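PDB 4N0H: glutamyl-tRNA(Gln) amidotransferase subunit F, mitochondrial from Saccharomyces cerevisiae, which is a GatC-like subunit of a mitochondrial amidotransferase, an extended chain that packs against a partner protein in a three-chain assembly. Local coordinates for residues E49-L54 with K68-R73. Residues are numbered along the deposited sequence; the frame is centred on the assembly and turned at random.
Sequences EAVKKL and KEIQMR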
loop_
_atom_site.group_PDB
_atom_site.type_symbol
_atom_site.label_atom_id
_atom_site.label_comp_id
_atom_site.label_asym_id
_atom_site.label_seq_id
_atom_site.Cartn_x
_atom_site.Cartn_y
_atom_site.Cartn_z
ATOM N N GLU C 49 -12.046 -23.577 12.709
ATOM C CA GLU C 49 -10.947 -23.077 13.525
ATOM C C GLU C 49 -10.063 -22.138 12.706
ATOM O O GLU C 49 -9.414 -21.248 13.257
ATOM C CB GLU C 49 -10.118 -24.234 14.084
ATOM N N ALA C 50 -10.043 -22.341 11.392
ATOM C CA ALA C 50 -9.278 -21.473 10.503
ATOM C C ALA C 50 -9.971 -20.125 10.351
ATOM O O ALA C 50 -9.318 -19.085 10.329
ATOM C CB ALA C 50 -9.084 -22.129 9.146
ATOM N N VAL C 51 -11.297 -20.155 10.249
ATOM C CA VAL C 51 -12.085 -18.933 10.126
ATOM C C VAL C 51 -12.003 -18.087 11.397
ATOM O O VAL C 51 -11.857 -16.866 11.331
ATOM C CB VAL C 51 -13.557 -19.245 9.768
ATOM C CG1 VAL C 51 -14.440 -18.019 9.970
ATOM C CG2 VAL C 51 -13.656 -19.748 8.334
ATOM N N LYS C 52 -12.082 -18.741 12.551
ATOM C CA LYS C 52 -11.966 -18.039 13.826
ATOM C C LYS C 52 -10.593 -17.379 13.965
ATOM O O LYS C 52 -10.486 -16.244 14.437
ATOM C CB LYS C 52 -12.240 -18.984 14.998
ATOM C CG LYS C 52 -13.678 -19.485 15.043
ATOM C CD LYS C 52 -13.952 -20.310 16.289
ATOM C CE LYS C 52 -15.398 -20.781 16.324
ATOM N NZ LYS C 52 -15.682 -21.626 17.524
ATOM N N LYS C 53 -9.552 -18.090 13.539
ATOM C CA LYS C 53 -8.207 -17.531 13.508
ATOM C C LYS C 53 -8.160 -16.298 12.608
ATOM O O LYS C 53 -7.605 -15.269 12.982
ATOM C CB LYS C 53 -7.197 -18.570 13.019
ATOM C CG LYS C 53 -5.786 -18.016 12.867
ATOM C CD LYS C 53 -4.833 -19.026 12.245
ATOM C CE LYS C 53 -4.247 -18.492 10.946
ATOM N NZ LYS C 53 -3.020 -19.229 10.529
ATOM N N LEU C 54 -8.756 -16.413 11.427
ATOM C CA LEU C 54 -8.793 -15.319 10.458
ATOM C C LEU C 54 -9.541 -14.094 10.987
ATOM O O LEU C 54 -9.116 -12.958 10.774
ATOM C CB LEU C 54 -9.422 -15.796 9.145
ATOM C CG LEU C 54 -8.527 -15.980 7.915
ATOM C CD1 LEU C 54 -7.045 -15.828 8.236
ATOM C CD2 LEU C 54 -8.798 -17.323 7.251
ATOM N N LYS C 68 -20.008 -20.873 9.035
ATOM C CA LYS C 68 -20.204 -21.725 7.865
ATOM C C LYS C 68 -20.284 -20.895 6.587
ATOM O O LYS C 68 -19.756 -21.286 5.542
ATOM C CB LYS C 68 -21.467 -22.573 8.020
ATOM C CG LYS C 68 -21.545 -23.734 7.044
ATOM C CD LYS C 68 -20.584 -24.848 7.434
ATOM C CE LYS C 68 -21.164 -25.722 8.536
ATOM N NZ LYS C 68 -22.351 -26.483 8.059
ATOM N N GLU C 69 -20.945 -19.745 6.680
ATOM C CA GLU C 69 -21.085 -18.835 5.549
ATOM C C GLU C 69 -19.735 -18.263 5.119
ATOM O O GLU C 69 -19.466 -18.114 3.926
ATOM C CB GLU C 69 -22.054 -17.703 5.898
ATOM C CG GLU C 69 -22.190 -16.638 4.824
ATOM C CD GLU C 69 -23.278 -15.628 5.144
ATOM O OE1 GLU C 69 -24.175 -15.955 5.950
ATOM O OE2 GLU C 69 -23.232 -14.508 4.593
ATOM N N ILE C 70 -18.891 -17.944 6.095
ATOM C CA ILE C 70 -17.542 -17.470 5.810
ATOM C C ILE C 70 -16.712 -18.583 5.174
ATOM O O ILE C 70 -15.965 -18.343 4.226
ATOM C CB ILE C 70 -16.837 -16.941 7.083
ATOM C CG1 ILE C 70 -17.645 -15.799 7.703
ATOM C CG2 ILE C 70 -15.433 -16.468 6.758
ATOM C CD1 ILE C 70 -17.043 -15.231 8.970
ATOM N N GLN C 71 -16.859 -19.799 5.695
ATOM C CA GLN C 71 -16.193 -20.975 5.138
ATOM C C GLN C 71 -16.528 -21.174 3.664
ATOM O O GLN C 71 -15.645 -21.434 2.851
ATOM C CB GLN C 71 -16.592 -22.237 5.906
ATOM C CG GLN C 71 -15.889 -22.427 7.235
ATOM C CD GLN C 71 -16.394 -23.649 7.975
ATOM O OE1 GLN C 71 -17.472 -23.625 8.569
ATOM N NE2 GLN C 71 -15.620 -24.728 7.937
ATOM N N MET C 72 -17.812 -21.057 3.339
ATOM C CA MET C 72 -18.297 -21.267 1.977
ATOM C C MET C 72 -17.743 -20.216 1.026
ATOM O O MET C 72 -17.178 -20.547 -0.018
ATOM C CB MET C 72 -19.828 -21.217 1.944
ATOM C CG MET C 72 -20.508 -22.488 1.446
ATOM S SD MET C 72 -20.684 -23.766 2.710
ATOM C CE MET C 72 -19.161 -24.687 2.508
ATOM N N ARG C 73 -17.921 -18.952 1.395
ATOM C CA ARG C 73 -17.481 -17.830 0.574
ATOM C C ARG C 73 -15.979 -17.889 0.327
ATOM O O ARG C 73 -15.517 -17.735 -0.804
ATOM C CB ARG C 73 -17.851 -16.507 1.245
ATOM C CG ARG C 73 -17.610 -15.282 0.380
ATOM C CD ARG C 73 -17.896 -14.001 1.143
ATOM N NE ARG C 73 -16.998 -13.836 2.285
ATOM C CZ ARG C 73 -17.377 -13.907 3.558
ATOM N NH1 ARG C 73 -18.649 -14.128 3.865
ATOM N NH2 ARG C 73 -16.483 -13.744 4.526
#
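Val51 and Gln71 mark the nearest approach of the two helix backbones, with their CA atoms 6.8 Å apart, and the axes of 49-54 and 68-73 run steeply inclined to each other instead of side by side. Val51 carries the contact from its own helix, its side chain leaving toward 68-73 to meet two neighbouring residues, Ile70 and Gln71. With CG1 opposite the backbone N (chi1 166°), that methyl is set over Ile70 and CG2 over Gln71. Val51 CG1 meets the CG2 methyl of Ile70 at 3.7 Å, with the branching CB of Ile70 at 3.9 Å. The CD1 of Ile70 also comes round to 3.9 Å from Val51 CG1, because CG1 of the isoleucine swings beside its backbone N (chi1 -59°) and the chain then runs on extended. The other valine methyl, CG2, sits against the aliphatic part of Gln71, 3.7 Å from its CG, where the two side chains cross nearly at right angles; it still brushes Ile70 CG2 at 4.0 Å. Gln71 thus has two roles: its CG belongs to the apolar layer, while its amide NE2 donates a hydrogen bond to the carbonyl O of Pro46, just ahead of helix 48-57. That bond ties the second helix to the approach of the first. No hydrogen bond crosses between the two segments, which hold together here by van der Waals contact. Val51 also meets Ile67, a turn before Gln71, and Leu54 extends the apolar row to Leu74 while packing on an aromatic side chain of another protein chain. Two consecutive helices of this GatC-like subunit, joined by the loop 58-66, are thus packed at a steep angle, Val51 of helix 48-57 lying on the Ile70 and Gln71 face of helix 67-81.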